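Local coordinates for protein glucosamine 6-phosphate N-acetyltransferase (Arabidopsis thaliana, PDB 3T90) that transfers an acetyl group from acetyl-CoA to D-glucosamine 6-phosphate, a step in making UDP-N-acetylglucosamine for protein and lipid glycosylation, at residues A[64-69]-A[102-107]; A[88-91]-A[95-98]; A[17-22]-A[53-58]; A[107-112]-A[135-140]. All blocks are in the same frame, centred on the assembly; numbering follows the deposited sequence.

Contact 1: residues A[64-69]-A[102-107]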
loop_
_atom_site.group_PDB
_atom_site.type_symbol
_atom_site.label_atom_id
_atom_site.label_comp_id
_atom_site.label_asym_id
_atom_site.label_seq_id
_atom_site.Cartn_x
_atom_site.Cartn_y
_atom_site.Cartn_z
ATOM N N ILE A 64 20.097 -3.901 -14.672
ATOM C CA ILE A 64 18.834 -4.431 -14.178
ATOM C C ILE A 64 17.815 -4.446 -15.337
ATOM O O ILE A 64 17.574 -3.427 -16.009
ATOM C CB ILE A 64 18.310 -3.545 -13.030
ATOM C CG1 ILE A 64 19.388 -3.376 -11.932
ATOM C CG2 ILE A 64 16.958 -4.098 -12.458
ATOM C CD1 ILE A 64 19.891 -4.679 -11.358
ATOM N N ALA A 65 17.244 -5.601 -15.544
ATOM C CA ALA A 65 16.266 -5.842 -16.592
ATOM C C ALA A 65 14.787 -5.771 -16.153
ATOM O O ALA A 65 13.903 -5.548 -16.929
ATOM C CB ALA A 65 16.535 -7.273 -17.181
ATOM N N ALA A 66 14.537 -6.055 -14.897
ATOM C CA ALA A 66 13.175 -5.981 -14.341
ATOM C C ALA A 66 13.237 -5.769 -12.859
ATOM O O ALA A 66 14.261 -6.029 -12.199
ATOM C CB ALA A 66 12.414 -7.332 -14.652
ATOM N N THR A 67 12.171 -5.217 -12.287
ATOM C CA THR A 67 12.098 -4.920 -10.870
ATOM C C THR A 67 10.635 -4.893 -10.409
ATOM O O THR A 67 9.712 -4.705 -11.215
ATOM C CB THR A 67 12.785 -3.593 -10.529
ATOM O OG1 THR A 67 12.845 -3.452 -9.091
ATOM C CG2 THR A 67 12.111 -2.366 -11.138
ATOM N N GLY A 68 10.470 -5.070 -9.088
ATOM C CA GLY A 68 9.144 -4.912 -8.471
ATOM C C GLY A 68 9.385 -4.942 -6.996
ATOM O O GLY A 68 10.332 -5.525 -6.482
ATOM N N SER A 69 8.479 -4.307 -6.266
ATOM C CA SER A 69 8.597 -4.120 -4.817
ATOM C C SER A 69 7.380 -4.654 -4.079
ATOM O O SER A 69 6.284 -4.731 -4.666
ATOM C CB SER A 69 8.688 -2.626 -4.498
ATOM O OG SER A 69 9.761 -2.021 -5.215
ATOM N N LYS A 102 6.485 -11.863 -14.838
ATOM C CA LYS A 102 5.854 -12.936 -14.049
ATOM C C LYS A 102 6.815 -13.402 -12.942
ATOM O O LYS A 102 6.411 -13.718 -11.807
ATOM C CB LYS A 102 5.449 -14.094 -14.968
ATOM C CG LYS A 102 4.850 -15.324 -14.223
ATOM C CD LYS A 102 4.019 -16.151 -15.253
ATOM C CE LYS A 102 3.234 -17.282 -14.604
ATOM N NZ LYS A 102 4.120 -18.398 -14.133
ATOM N N LYS A 103 8.097 -13.548 -13.303
ATOM C CA LYS A 103 9.089 -13.994 -12.313
ATOM C C LYS A 103 9.169 -13.018 -11.117
ATOM O O LYS A 103 9.302 -13.438 -9.948
ATOM C CB LYS A 103 10.499 -14.213 -12.967
ATOM C CG LYS A 103 10.580 -15.329 -14.009
ATOM C CD LYS A 103 12.022 -15.504 -14.511
ATOM C CE LYS A 103 12.112 -16.766 -15.362
ATOM N NZ LYS A 103 11.237 -17.873 -14.812
ATOM N N VAL A 104 9.157 -11.719 -11.430
ATOM C CA VAL A 104 9.171 -10.707 -10.367
ATOM C C VAL A 104 7.941 -10.829 -9.494
ATOM O O VAL A 104 8.069 -10.895 -8.276
ATOM C CB VAL A 104 9.302 -9.324 -10.961
ATOM C CG1 VAL A 104 9.069 -8.257 -9.878
ATOM C CG2 VAL A 104 10.743 -9.108 -11.440
ATOM N N VAL A 105 6.765 -10.924 -10.127
ATOM C CA VAL A 105 5.555 -10.946 -9.327
ATOM C C VAL A 105 5.493 -12.195 -8.471
ATOM O O VAL A 105 5.072 -12.143 -7.299
ATOM C CB VAL A 105 4.324 -10.845 -10.250
ATOM C CG1 VAL A 105 3.023 -11.121 -9.520
ATOM C CG2 VAL A 105 4.298 -9.481 -10.906
ATOM N N GLU A 106 5.899 -13.334 -9.067
ATOM C CA GLU A 106 5.865 -14.544 -8.272
ATOM C C GLU A 106 6.838 -14.512 -7.125
ATOM O O GLU A 106 6.527 -15.017 -6.047
ATOM C CB GLU A 106 6.157 -15.777 -9.136
ATOM C CG GLU A 106 4.945 -16.080 -10.046
ATOM C CD GLU A 106 5.256 -17.191 -11.041
ATOM O OE1 GLU A 106 6.442 -17.437 -11.328
ATOM O OE2 GLU A 106 4.316 -17.821 -11.557
ATOM N N PHE A 107 8.024 -13.924 -7.324
ATOM C CA PHE A 107 8.968 -13.797 -6.204
ATOM C C PHE A 107 8.335 -13.008 -5.025
ATOM O O PHE A 107 8.476 -13.394 -3.856
ATOM C CB PHE A 107 10.236 -13.118 -6.749
ATOM C CG PHE A 107 11.355 -12.893 -5.756
ATOM C CD1 PHE A 107 12.499 -13.687 -5.797
ATOM C CD2 PHE A 107 11.320 -11.782 -4.873
ATOM C CE1 PHE A 107 13.576 -13.408 -4.962
ATOM C CE2 PHE A 107 12.410 -11.503 -3.997
ATOM C CZ PHE A 107 13.546 -12.269 -4.039
#
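Ala66 meets Val104 methyl to methyl, with Ala66 CB 4.0 Å from Val104 CG2. It is the first residue of strand 64-69 to reach the helix. It belongs to a classic beta bulge, in which Ala65 and Ala66 both face Ile56. Thr67 follows with its side chain turned from the helix, and its OG1 bonds to the backbone O of Cys54. What Thr67 offers the helix is backbone: its C lies 3.7 Å from Val104 CG1. Gly68 comes next, and Val104 CG1 sits 3.6 Å from Gly68 N and equally near Gly68 CA. A side chain on Gly68 would run into that methyl, so the bare backbone lets the helix settle close. Val104 holds CG1 anti to its own N (chi1 170°). This turns CG1 onto the peptide between Thr67 and Gly68 and leaves CG2 for Ala66. The contact is buried van der Waals packing. The local axes pass 8.0 Å apart at 28°, so helix and strand run nearly the same way. Val104 also packs on Ile56 of strand 51-58. Helix 100-114 thus lies on one face of the sheet, while helix 19-23 packs on Thr67 from the other.

Contact 2: residues A[88-91]-A[95-98]; sequences DVVV and FRGK
Arg96 folds back over the end of strand 82-91 and holds Val91 O with two nitrogens. Arg96 NE lies 2.8 Å from Val91 O, and Arg96 NH2 is also 2.8 Å from that oxygen. The grip is side-on, with both donors spent on one atom. Neither bond is straight: the N-H...O angles are 147° for NE and 142° for NH2, as expected when two neighbouring N-H groups share an acceptor. The oxygen lies almost in the guanidinium plane. Seen from the carbonyl the two donors differ. NH2 is nearly in line with the C=O bond, while NE sits above the carbonyl plane, 38° out of it. The strand-end carbonyl is thereby satisfied by a side chain. One residue back, Val90 keeps a backbone bond to Thr67 of the neighbouring strand. Farther down, Asp88 OD1 forms a salt bridge with Lys75 NZ of the second subunit.

Packing backs the polar grip. Val91 CG1 rests 3.7 Å from Phe95 O, and its apolar neighbours are Phe95 CB at 4.4 Å and Arg96 CG at 4.2 Å. The Phe95 ring leads away and meets Phe5 edge-to-face.

Phe95 to Lys98 form a type II beta turn, with Gly97 taking the positive phi. Gly97 N gives a weak hydrogen bond to the sulfonate of a bound HEPES molecule, probably from the crystallisation liquor. Gly97 and Lys98 belong to the acetyl-CoA site by similarity. Strand, turn and following helix are typical of the GNAT fold, where this loop binds the pyrophosphate of CoA; here Gly97 to Lys102 probably do so.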
loop_
_atom_site.group_PDB
_atom_site.type_symbol
_atom_site.label_atom_id
_atom_site.label_comp_id
_atom_site.label_asym_id
_atom_site.label_seq_id
_atom_site.Cartn_x
_atom_site.Cartn_y
_atom_site.Cartn_z
ATOM N N ASP A 88 5.601 -0.698 -8.219
ATOM C CA ASP A 88 6.815 -0.350 -8.971
ATOM C C ASP A 88 7.369 -1.513 -9.775
ATOM O O ASP A 88 8.584 -1.788 -9.805
ATOM C CB ASP A 88 7.859 0.293 -8.030
ATOM C CG ASP A 88 7.387 1.587 -7.332
ATOM O OD1 ASP A 88 6.287 2.085 -7.732
ATOM O OD2 ASP A 88 8.084 2.008 -6.435
ATOM N N VAL A 89 6.437 -2.249 -10.380
ATOM C CA VAL A 89 6.774 -3.375 -11.308
ATOM C C VAL A 89 7.054 -2.865 -12.716
ATOM O O VAL A 89 6.251 -2.179 -13.311
ATOM C CB VAL A 89 5.628 -4.368 -11.322
ATOM C CG1 VAL A 89 5.995 -5.512 -12.311
ATOM C CG2 VAL A 89 5.362 -5.001 -9.898
ATOM N N VAL A 90 8.271 -3.142 -13.219
ATOM C CA VAL A 90 8.615 -2.628 -14.577
ATOM C C VAL A 90 9.651 -3.569 -15.170
ATOM O O VAL A 90 10.505 -4.106 -14.472
ATOM C CB VAL A 90 9.057 -1.128 -14.535
ATOM C CG1 VAL A 90 10.162 -0.952 -13.740
ATOM C CG2 VAL A 90 9.394 -0.612 -15.949
ATOM N N VAL A 91 9.456 -3.875 -16.455
ATOM C CA VAL A 91 10.405 -4.666 -17.244
ATOM C C VAL A 91 10.962 -3.785 -18.326
ATOM O O VAL A 91 10.198 -3.079 -19.004
ATOM C CB VAL A 91 9.696 -5.898 -17.835
ATOM C CG1 VAL A 91 10.731 -6.778 -18.650
ATOM C CG2 VAL A 91 9.136 -6.670 -16.756
ATOM N N PHE A 95 13.490 -6.218 -23.029
ATOM C CA PHE A 95 13.400 -7.577 -22.534
ATOM C C PHE A 95 11.964 -7.981 -22.339
ATOM O O PHE A 95 11.682 -8.864 -21.546
ATOM C CB PHE A 95 14.185 -7.748 -21.198
ATOM C CG PHE A 95 15.711 -7.552 -21.313
ATOM C CD1 PHE A 95 16.505 -8.452 -22.065
ATOM C CD2 PHE A 95 16.368 -6.511 -20.628
ATOM C CE1 PHE A 95 17.852 -8.271 -22.169
ATOM C CE2 PHE A 95 17.746 -6.354 -20.720
ATOM C CZ PHE A 95 18.491 -7.253 -21.506
ATOM N N ARG A 96 11.024 -7.320 -23.007
ATOM C CA ARG A 96 9.621 -7.717 -22.853
ATOM C C ARG A 96 9.397 -9.037 -23.629
ATOM O O ARG A 96 10.183 -9.345 -24.511
ATOM C CB ARG A 96 8.664 -6.551 -23.149
ATOM C CG ARG A 96 8.926 -5.378 -22.124
ATOM C CD ARG A 96 7.776 -4.418 -21.861
ATOM N NE ARG A 96 8.306 -3.350 -21.036
ATOM C CZ ARG A 96 8.047 -2.038 -21.133
ATOM N NH1 ARG A 96 7.217 -1.589 -22.090
ATOM N NH2 ARG A 96 8.655 -1.158 -20.266
ATOM N N GLY A 97 8.470 -9.865 -23.179
ATOM C CA GLY A 97 8.296 -11.199 -23.850
ATOM C C GLY A 97 9.207 -12.317 -23.318
ATOM O O GLY A 97 9.142 -13.479 -23.802
ATOM N N LYS A 98 10.084 -11.991 -22.358
ATOM C CA LYS A 98 11.018 -12.964 -21.742
ATOM C C LYS A 98 10.551 -13.518 -20.363
ATOM O O LYS A 98 11.316 -14.156 -19.623
ATOM C CB LYS A 98 12.405 -12.351 -21.743
ATOM C CG LYS A 98 12.890 -12.006 -23.211
ATOM C CD LYS A 98 14.420 -12.181 -23.418
ATOM C CE LYS A 98 14.916 -13.565 -22.954
ATOM N NZ LYS A 98 15.036 -14.704 -23.949
#

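Contact 3: residues A[17-22]-A[53-58]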
loop_
_atom_site.group_PDB
_atom_site.type_symbol
_atom_site.label_atom_id
_atom_site.label_comp_id
_atom_site.label_asym_id
_atom_site.label_seq_id
_atom_site.Cartn_x
_atom_site.Cartn_y
_atom_site.Cartn_z
ATOM N N LYS A 17 23.901 0.003 -11.878
ATOM C CA LYS A 17 23.459 -1.004 -12.823
ATOM C C LYS A 17 22.150 -0.617 -13.492
ATOM O O LYS A 17 21.402 -1.480 -13.940
ATOM C CB LYS A 17 23.339 -2.346 -12.082
ATOM C CG LYS A 17 24.693 -2.962 -11.630
ATOM C CD LYS A 17 24.486 -4.400 -11.072
ATOM C CE LYS A 17 25.864 -4.867 -10.720
ATOM N NZ LYS A 17 25.728 -6.199 -10.079
ATOM N N GLY A 18 21.859 0.660 -13.562
ATOM C CA GLY A 18 20.681 1.096 -14.313
ATOM C C GLY A 18 19.337 0.865 -13.641
ATOM O O GLY A 18 18.295 0.864 -14.359
ATOM N N PHE A 19 19.379 0.719 -12.322
ATOM C CA PHE A 19 18.089 0.604 -11.535
ATOM C C PHE A 19 17.178 1.828 -11.667
ATOM O O PHE A 19 15.995 1.677 -12.016
ATOM C CB PHE A 19 18.425 0.252 -10.099
ATOM C CG PHE A 19 17.209 0.157 -9.226
ATOM C CD1 PHE A 19 16.281 -0.885 -9.371
ATOM C CD2 PHE A 19 16.994 1.115 -8.280
ATOM C CE1 PHE A 19 15.190 -0.950 -8.512
ATOM C CE2 PHE A 19 15.887 1.057 -7.429
ATOM C CZ PHE A 19 14.994 0.013 -7.577
ATOM N N ILE A 20 17.675 3.023 -11.402
ATOM C CA ILE A 20 16.842 4.199 -11.473
ATOM C C ILE A 20 16.429 4.445 -12.941
ATOM O O ILE A 20 15.241 4.717 -13.220
ATOM C CB ILE A 20 17.604 5.421 -10.906
ATOM C CG1 ILE A 20 17.979 5.136 -9.423
ATOM C CG2 ILE A 20 16.778 6.763 -11.079
ATOM C CD1 ILE A 20 16.683 5.012 -8.534
ATOM N N GLU A 21 17.353 4.215 -13.874
ATOM C CA GLU A 21 17.003 4.319 -15.310
ATOM C C GLU A 21 15.832 3.403 -15.680
ATOM O O GLU A 21 14.936 3.849 -16.428
ATOM C CB GLU A 21 18.224 4.054 -16.162
ATOM C CG GLU A 21 19.332 5.129 -15.939
ATOM C CD GLU A 21 20.386 4.605 -14.978
ATOM O OE1 GLU A 21 20.085 4.155 -13.821
ATOM O OE2 GLU A 21 21.600 4.600 -15.392
ATOM N N LEU A 22 15.795 2.176 -15.162
ATOM C CA LEU A 22 14.710 1.256 -15.482
ATOM C C LEU A 22 13.415 1.768 -14.856
ATOM O O LEU A 22 12.347 1.708 -15.528
ATOM C CB LEU A 22 15.080 -0.111 -14.925
ATOM C CG LEU A 22 13.927 -1.096 -14.932
ATOM C CD1 LEU A 22 13.397 -1.350 -16.391
ATOM C CD2 LEU A 22 14.325 -2.423 -14.224
ATOM N N ILE A 53 12.483 -5.324 -2.265
ATOM C CA ILE A 53 12.569 -4.977 -3.643
ATOM C C ILE A 53 13.273 -6.093 -4.412
ATOM O O ILE A 53 14.432 -6.429 -4.051
ATOM C CB ILE A 53 13.312 -3.663 -3.859
ATOM C CG1 ILE A 53 12.615 -2.567 -3.010
ATOM C CG2 ILE A 53 13.381 -3.347 -5.385
ATOM C CD1 ILE A 53 13.228 -1.194 -3.185
ATOM N N CYS A 54 12.626 -6.674 -5.428
ATOM C CA CYS A 54 13.205 -7.744 -6.248
ATOM C C CYS A 54 13.762 -7.064 -7.504
ATOM O O CYS A 54 13.129 -6.154 -8.084
ATOM C CB CYS A 54 12.025 -8.674 -6.661
ATOM S SG CYS A 54 12.476 -9.929 -7.854
ATOM N N VAL A 55 14.941 -7.528 -7.928
ATOM C CA VAL A 55 15.486 -7.178 -9.255
ATOM C C VAL A 55 15.913 -8.396 -10.013
ATOM O O VAL A 55 16.302 -9.432 -9.391
ATOM C CB VAL A 55 16.712 -6.210 -9.139
ATOM C CG1 VAL A 55 16.312 -4.846 -8.575
ATOM C CG2 VAL A 55 17.919 -6.811 -8.447
ATOM N N ILE A 56 15.854 -8.288 -11.328
ATOM C CA ILE A 56 16.442 -9.286 -12.170
ATOM C C ILE A 56 17.529 -8.580 -12.947
ATOM O O ILE A 56 17.244 -7.618 -13.685
ATOM C CB ILE A 56 15.451 -9.915 -13.137
ATOM C CG1 ILE A 56 14.364 -10.573 -12.348
ATOM C CG2 ILE A 56 16.161 -10.905 -14.112
ATOM C CD1 ILE A 56 13.210 -11.206 -13.269
ATOM N N GLU A 57 18.774 -9.100 -12.841
ATOM C CA GLU A 57 19.885 -8.570 -13.582
ATOM C C GLU A 57 20.115 -9.385 -14.831
ATOM O O GLU A 57 20.090 -10.617 -14.733
ATOM C CB GLU A 57 21.171 -8.550 -12.704
ATOM C CG GLU A 57 22.361 -7.917 -13.406
ATOM C CD GLU A 57 23.648 -7.864 -12.556
ATOM O OE1 GLU A 57 23.588 -7.711 -11.331
ATOM O OE2 GLU A 57 24.773 -7.969 -13.159
ATOM N N GLU A 58 20.332 -8.693 -15.948
ATOM C CA GLU A 58 20.800 -9.444 -17.175
ATOM C C GLU A 58 22.336 -9.371 -17.104
ATOM O O GLU A 58 22.970 -8.304 -17.103
ATOM C CB GLU A 58 20.235 -8.820 -18.434
ATOM C CG GLU A 58 20.395 -9.743 -19.662
ATOM C CD GLU A 58 21.846 -9.694 -20.201
ATOM O OE1 GLU A 58 22.350 -8.565 -20.453
ATOM O OE2 GLU A 58 22.412 -10.829 -20.309
#
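Lys17 sets CG anti to its carbonyl carbon (chi1 -69°) and then runs fully extended, while Glu57 sets CG anti to its backbone N (chi1 -176°) and is extended too. The two chains cross at about a right angle and their charged ends meet in a salt bridge, with Lys17 NZ 2.9 Å from Glu57 OE1. The ammonium comes from the syn side of the carboxylate, 29° out of its plane. The lysine stem passes close by, with Lys17 CD 3.4 Å from Glu57 OE1. The same oxygen is also held by Arg8 NH2 of strand 5-9, its stronger partner. A methionine in place of Lys17 would probably leave the Glu57 carboxylate short of one positive partner and more dependent on Arg8.

Gly18, with positive phi, is the N-cap of the short helix, and Leu22 N bonds to Gly18 O at 2.9 Å. In this GNAT fold the helix lies on the face of the mixed sheet away from helix 100-114. Strand 51-58 serves both sides by alternation. Ile53, Val55 and Glu57 point toward residues 17-22, while Cys54 and Ile56 pack on helix 100-114.

Phe19 drops its ring toward the strand. Phe19 CD1 comes 4.0 Å from Val55 CG1, the two side chains crossing at about a right angle. At the ring's far end Phe19 CZ lies 4.3 Å from Ile53 CG2. Phe76 of the second subunit, a substrate-binding residue by similarity, meets the Phe19 ring edge-to-face and also packs on Ile53.

Contact 4: residues A[107-112]-A[135-140]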
loop_
_atom_site.group_PDB
_atom_site.type_symbol
_atom_site.label_atom_id
_atom_site.label_comp_id
_atom_site.label_asym_id
_atom_site.label_seq_id
_atom_site.Cartn_x
_atom_site.Cartn_y
_atom_site.Cartn_z
ATOM N N PHE A 107 8.024 -13.924 -7.324
ATOM C CA PHE A 107 8.968 -13.797 -6.204
ATOM C C PHE A 107 8.335 -13.008 -5.025
ATOM O O PHE A 107 8.476 -13.394 -3.856
ATOM C CB PHE A 107 10.236 -13.118 -6.749
ATOM C CG PHE A 107 11.355 -12.893 -5.756
ATOM C CD1 PHE A 107 12.499 -13.687 -5.797
ATOM C CD2 PHE A 107 11.320 -11.782 -4.873
ATOM C CE1 PHE A 107 13.576 -13.408 -4.962
ATOM C CE2 PHE A 107 12.410 -11.503 -3.997
ATOM C CZ PHE A 107 13.546 -12.269 -4.039
ATOM N N LEU A 108 7.685 -11.870 -5.367
ATOM C CA LEU A 108 7.066 -11.105 -4.314
ATOM C C LEU A 108 5.863 -11.797 -3.698
ATOM O O LEU A 108 5.697 -11.648 -2.477
ATOM C CB LEU A 108 6.647 -9.773 -4.936
ATOM C CG LEU A 108 7.779 -8.952 -5.586
ATOM C CD1 LEU A 108 7.245 -7.774 -6.420
ATOM C CD2 LEU A 108 8.692 -8.373 -4.488
ATOM N N MET A 109 5.085 -12.525 -4.489
ATOM C CA MET A 109 3.959 -13.281 -3.884
ATOM C C MET A 109 4.505 -14.367 -2.980
ATOM O O MET A 109 4.006 -14.557 -1.854
ATOM C CB MET A 109 3.153 -13.915 -4.984
ATOM C CG MET A 109 2.346 -12.915 -5.756
ATOM S SD MET A 109 1.547 -13.847 -7.135
ATOM C CE MET A 109 0.385 -12.561 -7.433
ATOM N N ASP A 110 5.575 -15.008 -3.411
ATOM C CA ASP A 110 6.158 -16.078 -2.569
ATOM C C ASP A 110 6.635 -15.511 -1.220
ATOM O O ASP A 110 6.416 -16.038 -0.132
ATOM C CB ASP A 110 7.391 -16.714 -3.284
ATOM C CG ASP A 110 7.035 -17.598 -4.470
ATOM O OD1 ASP A 110 5.879 -18.020 -4.632
ATOM O OD2 ASP A 110 7.998 -17.812 -5.264
ATOM N N HIS A 111 7.264 -14.331 -1.238
ATOM C CA HIS A 111 7.686 -13.693 -0.031
ATOM C C HIS A 111 6.465 -13.378 0.886
ATOM O O HIS A 111 6.481 -13.666 2.103
ATOM C CB HIS A 111 8.397 -12.354 -0.410
ATOM C CG HIS A 111 8.860 -11.648 0.803
ATOM N ND1 HIS A 111 9.877 -12.133 1.624
ATOM C CD2 HIS A 111 8.354 -10.551 1.424
ATOM C CE1 HIS A 111 10.019 -11.302 2.645
ATOM N NE2 HIS A 111 9.097 -10.358 2.564
ATOM N N CYS A 112 5.426 -12.813 0.314
ATOM C CA CYS A 112 4.301 -12.458 1.150
ATOM C C CYS A 112 3.612 -13.716 1.712
ATOM O O CYS A 112 3.191 -13.665 2.872
ATOM C CB CYS A 112 3.281 -11.731 0.349
ATOM S SG CYS A 112 3.833 -10.034 -0.065
ATOM N N CYS A 135 -0.959 -14.559 -13.346
ATOM C CA CYS A 135 -0.187 -14.692 -12.072
ATOM C C CYS A 135 -1.129 -15.096 -10.969
ATOM O O CYS A 135 -0.698 -15.146 -9.794
ATOM C CB CYS A 135 0.506 -13.373 -11.708
ATOM S SG CYS A 135 1.764 -12.812 -12.926
ATOM N N GLY A 136 -2.390 -15.436 -11.286
ATOM C CA GLY A 136 -3.367 -15.933 -10.316
ATOM C C GLY A 136 -4.191 -14.844 -9.654
ATOM O O GLY A 136 -4.887 -15.079 -8.627
ATOM N N MET A 137 -4.120 -13.634 -10.209
ATOM C CA MET A 137 -4.872 -12.508 -9.552
ATOM C C MET A 137 -6.214 -12.257 -10.259
ATOM O O MET A 137 -6.480 -12.722 -11.408
ATOM C CB MET A 137 -4.035 -11.258 -9.626
ATOM C CG MET A 137 -2.554 -11.572 -9.189
ATOM S SD MET A 137 -1.635 -9.963 -8.982
ATOM C CE MET A 137 -2.239 -9.566 -7.379
ATOM N N SER A 138 -7.065 -11.497 -9.565
ATOM C CA SER A 138 -8.404 -11.186 -9.999
ATOM C C SER A 138 -8.643 -9.711 -9.847
ATOM O O SER A 138 -8.113 -9.067 -8.919
ATOM C CB SER A 138 -9.423 -11.894 -9.098
ATOM O OG SER A 138 -9.341 -13.290 -9.401
ATOM N N ASN A 139 -9.466 -9.142 -10.708
ATOM C CA ASN A 139 -9.804 -7.724 -10.621
ATOM C C ASN A 139 -11.232 -7.531 -10.097
ATOM O O ASN A 139 -12.191 -7.794 -10.834
ATOM C CB ASN A 139 -9.744 -7.127 -12.040
ATOM C CG ASN A 139 -10.393 -5.719 -12.133
ATOM O OD1 ASN A 139 -11.156 -5.484 -13.088
ATOM N ND2 ASN A 139 -10.156 -4.806 -11.137
ATOM N N LYS A 140 -11.391 -7.007 -8.886
ATOM C CA LYS A 140 -12.715 -6.776 -8.353
ATOM C C LYS A 140 -12.920 -5.422 -7.764
ATOM O O LYS A 140 -13.985 -5.158 -7.170
ATOM C CB LYS A 140 -12.986 -7.843 -7.250
ATOM C CG LYS A 140 -12.984 -9.354 -7.776
ATOM C CD LYS A 140 -14.047 -9.579 -8.834
ATOM C CE LYS A 140 -13.735 -10.882 -9.636
ATOM N NZ LYS A 140 -13.724 -11.906 -8.614
#
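Cys135 O is approached by the end of Met109 and by a charged group of the second subunit. Met109 SD and Met109 CE each lie 3.7 Å from Cys135 O, in van der Waals contact. Lys146 NZ of the second subunit gives the same oxygen a weak hydrogen bond. Met109 reaches this far because its CG stands beside the backbone N (chi1 -72°) and the chain is extended beyond. Its terminal methyl then runs up against Met137. Met109 CE is 3.6 Å from Met137 CG and equally near Met137 SD. Met137 bends at its last torsion (chi3 80°), which brings Met137 CE to 4.0 Å from Met109 CE. Met109 CE also touches Cys135 CB at 4.4 Å. Between Cys135 and Met137 the chain turns at Gly136, the C-prime residue of a Schellman motif. The motif closes helix 129-133 with bonds from Met137 N to Tyr132 O and from Gly136 N to Glu133 O. Strand 119-124 lies alongside, with Val120 against Met109 and Leu122 against Met137. Helix 100-114 is thus joined to the turn between helix 129-133 and strand 138-147; at Ser138 that strand pairs antiparallel with a strand of the second subunit.

Contacts 1 and 4 use neighbouring parts of helix 100-114, their segments overlapping at Phe107, with centres 12 Å apart. The centres of contacts 1 and 2 are about 8 Å apart, and Thr67 O probably hydrogen-bonds to Val90 N (2.9 Å). Contact 2 holds the strand end and turn that lead into this helix. Contact 3 works on the other face of the sheet, and Phe19 CE1 reaches Thr67 OG1 of contact 1 at 3.5 Å. Contacts 3 and 4 lie about 21 Å apart, centre to centre, and each touches the second subunit. Residues predicted to bind acetyl-CoA occur in contacts 1 and 2, and Asp88 and Val89 of contact 2 probably bind substrate.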